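Local coordinates for protein diol-dehydratase (Roseburia inulinivorans, PDB 5I2A) that probably dehydrates diols such as 1,2-propanediol by glycyl radical chemistry without vitamin B12, as a lyase of the pyruvate formate lyase-like family, at residues Phe375-Ser380 against Ser819-Thr824; Ala430-Ile435 against Gln442-Thr447; Gly481-Phe486 against Ile578-Leu583; Arg778-Phe781 against His787-Phe790. One frame throughout, in Å; residues are numbered along the deposited sequence. Where two conformers were deposited one is given.

How the interactions relate
The chain first reaches 375-380, in the loop before strand 380-385, and interaction 1 ties this loop to strand 819-821 of the hairpin 812-814/819-821, closing a loop of 438 residues that contains the other three contacts. Inside it they follow in series without crossing. Interaction 2 closes a short hairpin, with six residues between its segments; interaction 3 joins a loop to helix 580-588 across 91 residues; interaction 4 bridges the five residues between helix 766-781 and strand 787-792. Interactions 1, 2 and 4 are neighbours, nearest atoms about 7 Å apart in each pair, whereas interaction 3 is peripheral, its nearest atoms about 28 Å from those of interaction 4.

Interaction 1 (Phe375-Ser380 against Ser819-Thr824); sequences FLPMPS and SALFTT
The compact ring of P377 carries this contact, and the strand 819-821 meets it at CB and CG. That strand is one arm of the hairpin 812-814/819-821 of the glycyl radical domain, whose turn includes G817, the predicted radical site; the radical is not present in this structure. P377 CB lies 3.3 Å from S819 O, a van der Waals approach to a carbonyl oxygen. One atom further round the ring, CG rests 3.9 Å from A820 CA and close to the L821 nitrogen. L821 extends the apolar patch: its CG stands anti to the carbonyl carbon (chi1 -72°), and this brings the branch to 4.1 Å from P377 CG. I812 on the partner strand packs against both P377 and L821.

No direct hydrogen bond spans the segments, but one water does. It donates to P377 O and to S380 OG, and accepts from S819 N at 2.7 Å, so three polar groups of two distant chain regions share one molecule. S819 OG is satisfied separately, by I405 O and R814 NH1. The loop 375-380 thus meets the hairpin strand through one proline ring and one bridging water. Beyond the strand, L821 O takes two donors from T824: OG1 at 2.7 Å, in the carbonyl plane on a lone pair with a C=O...donor angle of 137°, and the backbone N at 2.9 Å.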
loop_
_atom_site.group_PDB
_atom_site.type_symbol
_atom_site.label_atom_id
_atom_site.label_comp_id
_atom_site.label_asym_id
_atom_site.label_seq_id
_atom_site.Cartn_x
_atom_site.Cartn_y
_atom_site.Cartn_z
ATOM N N PHE A 375 5.739 4.089 -45.166
ATOM C CA PHE A 375 6.793 3.078 -45.244
ATOM C C PHE A 375 7.827 3.172 -44.116
ATOM O O PHE A 375 9.027 3.037 -44.351
ATOM C CB PHE A 375 7.500 3.135 -46.608
ATOM C CG PHE A 375 7.818 1.772 -47.174
ATOM C CD1 PHE A 375 6.900 1.105 -47.964
ATOM C CD2 PHE A 375 9.015 1.146 -46.881
ATOM C CE1 PHE A 375 7.181 -0.150 -48.470
ATOM C CE2 PHE A 375 9.299 -0.108 -47.378
ATOM C CZ PHE A 375 8.380 -0.760 -48.171
ATOM N N LEU A 376 7.341 3.378 -42.895
ATOM C CA LEU A 376 8.186 3.430 -41.702
ATOM C C LEU A 376 7.907 2.190 -40.838
ATOM O O LEU A 376 6.957 1.466 -41.109
ATOM C CB LEU A 376 7.914 4.719 -40.925
ATOM C CG LEU A 376 8.548 5.962 -41.551
ATOM C CD1 LEU A 376 8.266 7.184 -40.673
ATOM C CD2 LEU A 376 10.058 5.752 -41.768
ATOM N N PRO A 377 8.732 1.932 -39.805
ATOM C CA PRO A 377 8.499 0.728 -38.996
ATOM C C PRO A 377 7.148 0.683 -38.272
ATOM O O PRO A 377 6.563 -0.381 -38.171
ATOM C CB PRO A 377 9.634 0.782 -37.974
ATOM C CG PRO A 377 10.734 1.485 -38.703
ATOM C CD PRO A 377 10.031 2.551 -39.490
ATOM N N MET A 378 6.678 1.817 -37.771
ATOM C CA MET A 378 5.464 1.848 -36.970
ATOM C C MET A 378 4.324 2.464 -37.776
ATOM O O MET A 378 4.577 3.246 -38.682
ATOM C CB MET A 378 5.710 2.633 -35.670
ATOM C CG MET A 378 6.955 2.141 -34.898
ATOM S SD MET A 378 6.904 2.436 -33.107
ATOM C CE MET A 378 8.028 3.820 -32.917
ATOM N N PRO A 379 3.063 2.118 -37.456
ATOM C CA PRO A 379 2.628 1.148 -36.445
ATOM C C PRO A 379 2.930 -0.285 -36.870
ATOM O O PRO A 379 3.248 -0.526 -38.044
ATOM C CB PRO A 379 1.116 1.380 -36.356
ATOM C CG PRO A 379 0.748 1.894 -37.753
ATOM C CD PRO A 379 1.926 2.745 -38.158
ATOM N N SER A 380 2.851 -1.214 -35.920
ATOM C CA SER A 380 2.976 -2.623 -36.221
ATOM C C SER A 380 1.617 -3.096 -36.752
ATOM O O SER A 380 0.769 -3.623 -36.007
ATOM C CB SER A 380 3.420 -3.427 -34.984
ATOM O OG SER A 380 4.690 -3.002 -34.499
ATOM N N SER A 819 8.543 -4.456 -37.268
ATOM C CA SER A 819 9.461 -4.152 -38.352
ATOM C C SER A 819 10.405 -3.052 -37.919
ATOM O O SER A 819 10.116 -2.311 -36.982
ATOM C CB SER A 819 8.690 -3.742 -39.606
ATOM O OG SER A 819 7.872 -4.818 -40.050
ATOM N N ALA A 820 11.539 -2.947 -38.599
ATOM C CA ALA A 820 12.525 -1.949 -38.249
ATOM C C ALA A 820 13.379 -1.577 -39.459
ATOM O O ALA A 820 13.441 -2.317 -40.448
ATOM C CB ALA A 820 13.398 -2.455 -37.110
ATOM N N LEU A 821 14.011 -0.414 -39.384
ATOM C CA LEU A 821 14.965 -0.012 -40.406
ATOM C C LEU A 821 16.223 -0.870 -40.252
ATOM O O LEU A 821 16.851 -0.884 -39.190
ATOM C CB LEU A 821 15.276 1.486 -40.290
ATOM C CG LEU A 821 14.121 2.389 -40.745
ATOM C CD1 LEU A 821 14.280 3.787 -40.202
ATOM C CD2 LEU A 821 14.063 2.412 -42.283
ATOM N N PHE A 822 16.554 -1.610 -41.301
ATOM C CA PHE A 822 17.664 -2.571 -41.281
ATOM C C PHE A 822 18.987 -1.959 -40.854
ATOM O O PHE A 822 19.739 -2.565 -40.084
ATOM C CB PHE A 822 17.837 -3.215 -42.659
ATOM C CG PHE A 822 18.833 -4.348 -42.684
ATOM C CD1 PHE A 822 18.547 -5.558 -42.084
ATOM C CD2 PHE A 822 20.059 -4.193 -43.302
ATOM C CE1 PHE A 822 19.459 -6.606 -42.105
ATOM C CE2 PHE A 822 20.974 -5.232 -43.332
ATOM C CZ PHE A 822 20.677 -6.439 -42.730
ATOM N N THR A 823 19.282 -0.763 -41.359
ATOM C CA THR A 823 20.567 -0.158 -41.050
ATOM C C THR A 823 20.560 0.524 -39.676
ATOM O O THR A 823 21.553 1.113 -39.299
ATOM C CB THR A 823 21.026 0.874 -42.125
ATOM O OG1 THR A 823 20.104 1.963 -42.196
ATOM C CG2 THR A 823 21.142 0.218 -43.501
ATOM N N THR A 824 19.455 0.452 -38.929
ATOM C CA THR A 824 19.495 0.894 -37.528
ATOM C C THR A 824 19.729 -0.290 -36.594
ATOM O O THR A 824 19.777 -0.131 -35.383
ATOM C CB THR A 824 18.199 1.621 -37.071
ATOM O OG1 THR A 824 17.099 0.700 -37.045
ATOM C CG2 THR A 824 17.874 2.795 -37.982
HETATM O O HOH W 1 6.525 -2.724 -36.692
#

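Interaction 2 (Ala430-Ile435 against Gln442-Thr447)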
loop_
_atom_site.group_PDB
_atom_site.type_symbol
_atom_site.label_atom_id
_atom_site.label_comp_id
_atom_site.label_asym_id
_atom_site.label_seq_id
_atom_site.Cartn_x
_atom_site.Cartn_y
_atom_site.Cartn_z
ATOM N N ALA A 430 -14.301 -11.696 -26.890
ATOM C CA ALA A 430 -13.217 -12.349 -27.596
ATOM C C ALA A 430 -13.274 -12.003 -29.076
ATOM O O ALA A 430 -12.241 -11.798 -29.709
ATOM C CB ALA A 430 -13.281 -13.871 -27.389
ATOM N N ARG A 431 -14.489 -11.912 -29.612
ATOM C CA ARG A 431 -14.680 -11.566 -31.014
ATOM C C ARG A 431 -14.180 -10.178 -31.341
ATOM O O ARG A 431 -13.889 -9.877 -32.496
ATOM C CB ARG A 431 -16.157 -11.666 -31.405
ATOM C CG ARG A 431 -16.496 -12.987 -32.039
ATOM C CD ARG A 431 -17.953 -13.065 -32.466
ATOM N NE ARG A 431 -18.327 -14.439 -32.772
ATOM C CZ ARG A 431 -19.580 -14.849 -32.923
ATOM N NH1 ARG A 431 -20.582 -13.985 -32.797
ATOM N NH2 ARG A 431 -19.834 -16.117 -33.216
ATOM N N ASN A 432 -14.094 -9.334 -30.324
ATOM C CA ASN A 432 -13.625 -7.982 -30.521
ATOM C C ASN A 432 -12.144 -7.835 -30.179
ATOM O O ASN A 432 -11.676 -6.737 -29.905
ATOM C CB ASN A 432 -14.451 -7.008 -29.684
ATOM C CG ASN A 432 -14.235 -5.577 -30.104
ATOM O OD1 ASN A 432 -14.240 -5.282 -31.289
ATOM N ND2 ASN A 432 -13.986 -4.689 -29.140
ATOM N N TYR A 433 -11.397 -8.929 -30.192
ATOM C CA TYR A 433 -10.001 -8.838 -29.757
ATOM C C TYR A 433 -9.128 -8.014 -30.704
ATOM O O TYR A 433 -9.414 -7.877 -31.904
ATOM C CB TYR A 433 -9.391 -10.236 -29.580
ATOM C CG TYR A 433 -8.862 -10.879 -30.851
ATOM C CD1 TYR A 433 -7.546 -10.677 -31.263
ATOM C CD2 TYR A 433 -9.664 -11.709 -31.625
ATOM C CE1 TYR A 433 -7.050 -11.266 -32.412
ATOM C CE2 TYR A 433 -9.177 -12.302 -32.790
ATOM C CZ TYR A 433 -7.861 -12.072 -33.176
ATOM O OH TYR A 433 -7.356 -12.649 -34.321
ATOM N N ASN A 434 -8.047 -7.466 -30.168
ATOM C CA ASN A 434 -6.968 -7.044 -31.046
ATOM C C ASN A 434 -5.645 -7.553 -30.490
ATOM O O ASN A 434 -5.623 -8.296 -29.504
ATOM C CB ASN A 434 -6.961 -5.526 -31.251
ATOM C CG ASN A 434 -6.798 -4.746 -29.963
ATOM O OD1 ASN A 434 -7.751 -4.171 -29.453
ATOM N ND2 ASN A 434 -5.572 -4.684 -29.457
ATOM N N ILE A 435 -4.556 -7.184 -31.141
ATOM C CA ILE A 435 -3.239 -7.648 -30.737
ATOM C C ILE A 435 -2.508 -6.536 -29.970
ATOM O O ILE A 435 -2.640 -5.360 -30.279
ATOM C CB ILE A 435 -2.409 -8.115 -31.955
ATOM C CG1 ILE A 435 -3.048 -9.352 -32.604
ATOM C CG2 ILE A 435 -0.955 -8.423 -31.568
ATOM C CD1 ILE A 435 -3.186 -10.581 -31.670
ATOM N N GLN A 442 -5.776 -9.647 -26.784
ATOM C CA GLN A 442 -6.419 -9.143 -25.589
ATOM C C GLN A 442 -7.822 -8.642 -25.935
ATOM O O GLN A 442 -8.085 -8.224 -27.069
ATOM C CB GLN A 442 -5.587 -8.014 -25.003
ATOM C CG GLN A 442 -6.302 -7.039 -24.190
ATOM C CD GLN A 442 -5.502 -5.809 -23.833
ATOM O OE1 GLN A 442 -5.751 -4.702 -24.322
ATOM N NE2 GLN A 442 -4.465 -6.028 -23.048
ATOM N N VAL A 443 -8.726 -8.703 -24.966
ATOM C CA VAL A 443 -10.003 -7.985 -25.036
ATOM C C VAL A 443 -9.724 -6.527 -24.719
ATOM O O VAL A 443 -9.311 -6.205 -23.616
ATOM C CB VAL A 443 -11.035 -8.565 -24.043
ATOM C CG1 VAL A 443 -12.309 -7.710 -24.022
ATOM C CG2 VAL A 443 -11.337 -10.025 -24.394
ATOM N N PRO A 444 -9.925 -5.637 -25.689
ATOM C CA PRO A 444 -9.505 -4.247 -25.493
ATOM C C PRO A 444 -10.377 -3.509 -24.486
ATOM O O PRO A 444 -11.549 -3.810 -24.381
ATOM C CB PRO A 444 -9.665 -3.627 -26.899
ATOM C CG PRO A 444 -10.721 -4.432 -27.532
ATOM C CD PRO A 444 -10.545 -5.848 -27.004
ATOM N N GLY A 445 -9.783 -2.581 -23.749
ATOM C CA GLY A 445 -10.504 -1.716 -22.841
ATOM C C GLY A 445 -10.948 -2.371 -21.543
ATOM O O GLY A 445 -11.688 -1.765 -20.781
ATOM N N LYS A 446 -10.505 -3.600 -21.293
ATOM C CA LYS A 446 -10.945 -4.363 -20.126
ATOM C C LYS A 446 -9.820 -5.143 -19.443
ATOM O O LYS A 446 -10.069 -5.923 -18.520
ATOM C CB LYS A 446 -12.050 -5.361 -20.527
ATOM C CG LYS A 446 -13.334 -4.716 -21.060
ATOM C CD LYS A 446 -14.434 -5.751 -21.309
ATOM C CE LYS A 446 -15.718 -5.067 -21.747
ATOM N NZ LYS A 446 -16.834 -6.036 -21.900
ATOM N N THR A 447 -8.592 -4.947 -19.906
ATOM C CA THR A 447 -7.511 -5.858 -19.558
ATOM C C THR A 447 -6.253 -5.148 -19.055
ATOM O O THR A 447 -5.858 -4.095 -19.573
ATOM C CB THR A 447 -7.150 -6.750 -20.780
ATOM O OG1 THR A 447 -8.321 -7.460 -21.220
ATOM C CG2 THR A 447 -6.038 -7.763 -20.446
HETATM O O HOH W 2 -13.725 -4.834 -26.009
#
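N434 and Q442 form an antiparallel hydrogen-bonded pair, and both amides and both carbonyls are used: N434 N donates to Q442 O at 3.2 Å, and Q442 N returns the bond to N434 O at 3.0 Å. C=O...donor angles of 166° and 169° place each donor almost straight ahead of its carbonyl. Q442 O also receives a longer CA-H...O contact from Y433. The pair closes the hairpin 434-436/440-442, whose tip in glycyl radical enzymes probably bears the catalytic cysteine.

After it, V443 to K446 make a type II turn, with P444 in its second position. The proline ring fills the space beside N432 and N434: CD approaches N432 O to 3.2 Å, and CB comes equally near N434 OD1. Several polar side-chain ends have partners around it. N432 ND2 donates to a water at 3.1 Å that in turn donates to P444 O, while its OD1 accepts from R289. N434 ND2 bonds to T168 OG1 and weakly to I435 O; the Q442 amide uses T168 N and H451; Y433 OH pairs with D413. Exchanging P444 for an alanine removes CG and CD, and would probably open a gap beside N432 and leave the start of the turn freer to rotate. The chemistry is consistent with a well-defined hairpin base: two paired amides set the register, and side-chain bonds to T168, R289, H451 and D413 tie it to its surroundings.

Interaction 3 (Gly481-Phe486 against Ile578-Leu583)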
loop_
_atom_site.group_PDB
_atom_site.type_symbol
_atom_site.label_atom_id
_atom_site.label_comp_id
_atom_site.label_asym_id
_atom_site.label_seq_id
_atom_site.Cartn_x
_atom_site.Cartn_y
_atom_site.Cartn_z
ATOM N N GLY A 481 20.794 -34.405 -10.708
ATOM C CA GLY A 481 21.575 -35.626 -10.835
ATOM C C GLY A 481 22.703 -35.557 -11.844
ATOM O O GLY A 481 22.650 -34.794 -12.804
ATOM N N ASN A 482 23.746 -36.345 -11.609
ATOM C CA ASN A 482 24.823 -36.474 -12.577
ATOM C C ASN A 482 24.253 -36.971 -13.904
ATOM O O ASN A 482 23.613 -38.018 -13.954
ATOM C CB ASN A 482 25.905 -37.425 -12.063
ATOM C CG ASN A 482 27.160 -37.384 -12.909
ATOM O OD1 ASN A 482 27.120 -37.638 -14.118
ATOM N ND2 ASN A 482 28.278 -37.040 -12.287
ATOM N N VAL A 483 24.480 -36.217 -14.972
ATOM C CA VAL A 483 23.829 -36.502 -16.249
ATOM C C VAL A 483 24.239 -37.867 -16.818
ATOM O O VAL A 483 23.474 -38.500 -17.548
ATOM C CB VAL A 483 24.124 -35.389 -17.291
ATOM C CG1 VAL A 483 25.586 -35.405 -17.712
ATOM C CG2 VAL A 483 23.206 -35.520 -18.491
ATOM N N GLU A 484 25.431 -38.329 -16.457
ATOM C CA GLU A 484 25.915 -39.624 -16.926
ATOM C C GLU A 484 25.327 -40.786 -16.141
ATOM O O GLU A 484 25.512 -41.941 -16.519
ATOM C CB GLU A 484 27.439 -39.673 -16.862
ATOM C CG GLU A 484 28.078 -38.706 -17.809
ATOM C CD GLU A 484 29.580 -38.774 -17.782
ATOM O OE1 GLU A 484 30.215 -37.774 -17.385
ATOM O OE2 GLU A 484 30.122 -39.822 -18.177
ATOM N N SER A 485 24.601 -40.487 -15.067
ATOM C CA SER A 485 23.934 -41.538 -14.301
ATOM C C SER A 485 22.536 -41.869 -14.835
ATOM O O SER A 485 21.954 -42.879 -14.458
ATOM C CB SER A 485 23.834 -41.146 -12.825
ATOM O OG SER A 485 22.837 -40.155 -12.617
ATOM N N PHE A 486 21.986 -41.023 -15.704
ATOM C CA PHE A 486 20.643 -41.276 -16.234
ATOM C C PHE A 486 20.627 -42.540 -17.080
ATOM O O PHE A 486 21.478 -42.716 -17.945
ATOM C CB PHE A 486 20.150 -40.085 -17.057
ATOM C CG PHE A 486 19.929 -38.837 -16.244
ATOM C CD1 PHE A 486 19.384 -38.912 -14.970
ATOM C CD2 PHE A 486 20.268 -37.600 -16.746
ATOM C CE1 PHE A 486 19.183 -37.770 -14.211
ATOM C CE2 PHE A 486 20.073 -36.450 -15.984
ATOM C CZ PHE A 486 19.532 -36.545 -14.712
ATOM N N ILE A 578 27.091 -42.189 -29.386
ATOM C CA ILE A 578 27.833 -41.215 -28.600
ATOM C C ILE A 578 27.583 -41.549 -27.139
ATOM O O ILE A 578 26.490 -41.991 -26.800
ATOM C CB ILE A 578 27.384 -39.768 -28.915
ATOM C CG1 ILE A 578 27.542 -39.483 -30.405
ATOM C CG2 ILE A 578 28.199 -38.764 -28.136
ATOM C CD1 ILE A 578 26.929 -38.166 -30.848
ATOM N N THR A 579 28.578 -41.388 -26.271
ATOM C CA THR A 579 28.294 -41.548 -24.850
ATOM C C THR A 579 27.826 -40.215 -24.306
ATOM O O THR A 579 28.136 -39.164 -24.868
ATOM C CB THR A 579 29.509 -42.032 -24.026
ATOM O OG1 THR A 579 30.447 -40.959 -23.866
ATOM C CG2 THR A 579 30.178 -43.232 -24.699
ATOM N N MET A 580 27.087 -40.260 -23.208
ATOM C CA MET A 580 26.620 -39.042 -22.571
ATOM C C MET A 580 27.809 -38.155 -22.214
ATOM O O MET A 580 27.748 -36.936 -22.350
ATOM C CB MET A 580 25.791 -39.372 -21.332
ATOM C CG MET A 580 25.148 -38.154 -20.692
ATOM S SD MET A 580 24.017 -37.301 -21.808
ATOM C CE MET A 580 22.527 -38.270 -21.603
ATOM N N GLY A 581 28.900 -38.780 -21.782
ATOM C CA GLY A 581 30.086 -38.045 -21.388
ATOM C C GLY A 581 30.750 -37.327 -22.544
ATOM O O GLY A 581 31.246 -36.214 -22.385
ATOM N N GLU A 582 30.777 -37.976 -23.706
ATOM C CA GLU A 582 31.305 -37.356 -24.919
ATOM C C GLU A 582 30.504 -36.129 -25.321
ATOM O O GLU A 582 31.065 -35.085 -25.660
ATOM C CB GLU A 582 31.293 -38.337 -26.084
ATOM C CG GLU A 582 32.325 -39.426 -26.012
ATOM C CD GLU A 582 32.321 -40.265 -27.270
ATOM O OE1 GLU A 582 33.299 -40.165 -28.034
ATOM O OE2 GLU A 582 31.332 -41.004 -27.492
ATOM N N LEU A 583 29.187 -36.284 -25.304
ATOM C CA LEU A 583 28.287 -35.207 -25.668
ATOM C C LEU A 583 28.511 -34.041 -24.723
ATOM O O LEU A 583 28.707 -32.919 -25.165
ATOM C CB LEU A 583 26.825 -35.670 -25.633
ATOM C CG LEU A 583 25.817 -34.615 -26.099
ATOM C CD1 LEU A 583 26.221 -34.056 -27.473
ATOM C CD2 LEU A 583 24.397 -35.185 -26.135
HETATM O O HOH W 3 28.992 -41.389 -20.390
#
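E484 OE2 and G581 N grip one water between them: it donates to OE2 at 2.9 Å and accepts from the G581 nitrogen at 3.0 Å. It thereby links the carboxylate to the first turn of helix 580-588, which opens with a capping box made by T579 and E582. An acidic group beside the amino end of a helix would probably be favoured by the helix dipole. E484 arrives with an extended chain, its carboxylate lying against G581 CA. Here the lack of a side chain matters, because a CB modelled on G581 would fall only 2.9 Å from E484 OE2, a clash.

Beside this polar bridge lies an apolar one. M580 CB is directed toward 481-486, and CG, anti to the nitrogen (chi1 -174°), comes up to V483 before the chain bends at the next two torsions. M580 was deposited in two conformers, so the approaches of V483 CG2 to M580 SD, 3.9 Å in one of them, and of V483 O to M580 CG, 3.6 Å, are less certain. F492 of helix 489-521 touches both side chains, so the patch joins the loop before that helix to helix 580-588; it lies far from the centre of the chain.

Both sides are braced internally. In the box, E582 N donates to T579 OG1, and T579 N donates to E582 OE2 at 3.0 Å, nearly straight (169°) and on the anti lone pair; E582 OE1 holds R642 in a salt bridge. In the loop, N482 OD1 accepts from E484 N, an Asx turn, and N482 O takes two donors from S485, its backbone N and, at 2.6 Å, its OG.

Interaction 4 (Arg778-Phe781 against His787-Phe790); sequences RGYF and HMQF
Y780 reaches from helix 766-781 to strand 787-792, and one side of it, from CB through CD2 and CE2 to OH, follows the strand. CG leaves anti to the backbone nitrogen (chi1 176°), aiming the ring at M788. At the base, CB is 4.0 Å from M788 SD. Next, CD2 touches M788 CG at 3.5 Å, and CE2 comes to 3.3 Å from H787 O. At the tip, OH is 2.7 Å from a water lying in the ring plane, which donates to H787 O at 2.7 Å. M788 SD sits 45° off the normal of the Y780 ring, an oblique Met-aromatic contact. F781 adds CE1, 3.7 Å from H787 N.

These contacts join the helix to the second strand of the beta-alpha-beta unit 756-759, 766-781, 787-792; F755, just before its first strand, meets the Y780 ring edge-to-face. Putting a phenylalanine at Y780 would keep the apolar packing but would probably leave the water on H787 O without its link to the helix. The chemistry implies mixed cohesion: sulfur and ring carbons supply dispersion, while one water satisfies a strand carbonyl and ties it to the phenol.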
loop_
_atom_site.group_PDB
_atom_site.type_symbol
_atom_site.label_atom_id
_atom_site.label_comp_id
_atom_site.label_asym_id
_atom_site.label_seq_id
_atom_site.Cartn_x
_atom_site.Cartn_y
_atom_site.Cartn_z
ATOM N N ARG A 778 -3.313 -19.956 -44.791
ATOM C CA ARG A 778 -4.509 -20.710 -44.431
ATOM C C ARG A 778 -4.219 -22.185 -44.114
ATOM O O ARG A 778 -4.855 -22.755 -43.245
ATOM C CB ARG A 778 -5.550 -20.612 -45.537
ATOM C CG ARG A 778 -6.200 -19.253 -45.609
ATOM C CD ARG A 778 -7.557 -19.351 -46.249
ATOM N NE ARG A 778 -8.289 -18.087 -46.259
ATOM C CZ ARG A 778 -8.934 -17.582 -45.211
ATOM N NH1 ARG A 778 -8.921 -18.207 -44.042
ATOM N NH2 ARG A 778 -9.589 -16.442 -45.331
ATOM N N GLY A 779 -3.257 -22.791 -44.806
ATOM C CA GLY A 779 -2.877 -24.166 -44.520
ATOM C C GLY A 779 -2.366 -24.346 -43.094
ATOM O O GLY A 779 -2.660 -25.339 -42.435
ATOM N N TYR A 780 -1.585 -23.379 -42.625
ATOM C CA TYR A 780 -1.107 -23.351 -41.242
ATOM C C TYR A 780 -2.250 -23.050 -40.266
ATOM O O TYR A 780 -2.405 -23.721 -39.246
ATOM C CB TYR A 780 0.005 -22.309 -41.112
ATOM C CG TYR A 780 0.548 -22.099 -39.729
ATOM C CD1 TYR A 780 1.221 -23.111 -39.063
ATOM C CD2 TYR A 780 0.424 -20.871 -39.100
ATOM C CE1 TYR A 780 1.744 -22.908 -37.792
ATOM C CE2 TYR A 780 0.941 -20.658 -37.826
ATOM C CZ TYR A 780 1.602 -21.681 -37.187
ATOM O OH TYR A 780 2.112 -21.486 -35.933
ATOM N N PHE A 781 -3.054 -22.040 -40.583
ATOM C CA PHE A 781 -4.149 -21.650 -39.697
ATOM C C PHE A 781 -5.181 -22.789 -39.577
ATOM O O PHE A 781 -5.740 -23.007 -38.505
ATOM C CB PHE A 781 -4.823 -20.352 -40.178
ATOM C CG PHE A 781 -4.042 -19.087 -39.862
ATOM C CD1 PHE A 781 -2.816 -19.145 -39.219
ATOM C CD2 PHE A 781 -4.545 -17.842 -40.211
ATOM C CE1 PHE A 781 -2.106 -17.979 -38.925
ATOM C CE2 PHE A 781 -3.856 -16.682 -39.930
ATOM C CZ PHE A 781 -2.628 -16.739 -39.280
ATOM N N HIS A 787 -0.383 -17.573 -35.665
ATOM C CA HIS A 787 0.191 -16.359 -36.219
ATOM C C HIS A 787 1.300 -16.649 -37.220
ATOM O O HIS A 787 2.057 -17.597 -37.047
ATOM C CB HIS A 787 0.747 -15.483 -35.092
ATOM C CG HIS A 787 1.815 -14.547 -35.549
ATOM N ND1 HIS A 787 3.136 -14.927 -35.671
ATOM C CD2 HIS A 787 1.755 -13.262 -35.970
ATOM C CE1 HIS A 787 3.844 -13.909 -36.120
ATOM N NE2 HIS A 787 3.030 -12.884 -36.309
ATOM N N MET A 788 1.391 -15.822 -38.261
ATOM C CA MET A 788 2.507 -15.881 -39.208
ATOM C C MET A 788 2.869 -14.488 -39.682
ATOM O O MET A 788 2.000 -13.627 -39.812
ATOM C CB MET A 788 2.178 -16.740 -40.432
ATOM C CG MET A 788 2.383 -18.222 -40.263
ATOM S SD MET A 788 2.224 -19.089 -41.854
ATOM C CE MET A 788 3.937 -19.265 -42.364
ATOM N N GLN A 789 4.149 -14.282 -39.977
ATOM C CA GLN A 789 4.605 -13.019 -40.555
ATOM C C GLN A 789 5.861 -13.240 -41.397
ATOM O O GLN A 789 6.597 -14.199 -41.186
ATOM C CB GLN A 789 4.883 -11.995 -39.465
ATOM C CG GLN A 789 6.000 -12.437 -38.546
ATOM C CD GLN A 789 6.185 -11.523 -37.337
ATOM O OE1 GLN A 789 7.308 -11.312 -36.888
ATOM N NE2 GLN A 789 5.087 -10.977 -36.818
ATOM N N PHE A 790 6.100 -12.332 -42.337
ATOM C CA PHE A 790 7.024 -12.604 -43.426
ATOM C C PHE A 790 7.985 -11.478 -43.752
ATOM O O PHE A 790 7.588 -10.321 -43.905
ATOM C CB PHE A 790 6.243 -12.936 -44.696
ATOM C CG PHE A 790 5.264 -14.056 -44.526
ATOM C CD1 PHE A 790 4.000 -13.816 -44.015
ATOM C CD2 PHE A 790 5.598 -15.336 -44.906
ATOM C CE1 PHE A 790 3.096 -14.847 -43.868
ATOM C CE2 PHE A 790 4.698 -16.362 -44.770
ATOM C CZ PHE A 790 3.445 -16.113 -44.252
HETATM O O HOH W 4 2.006 -19.026 -34.709
#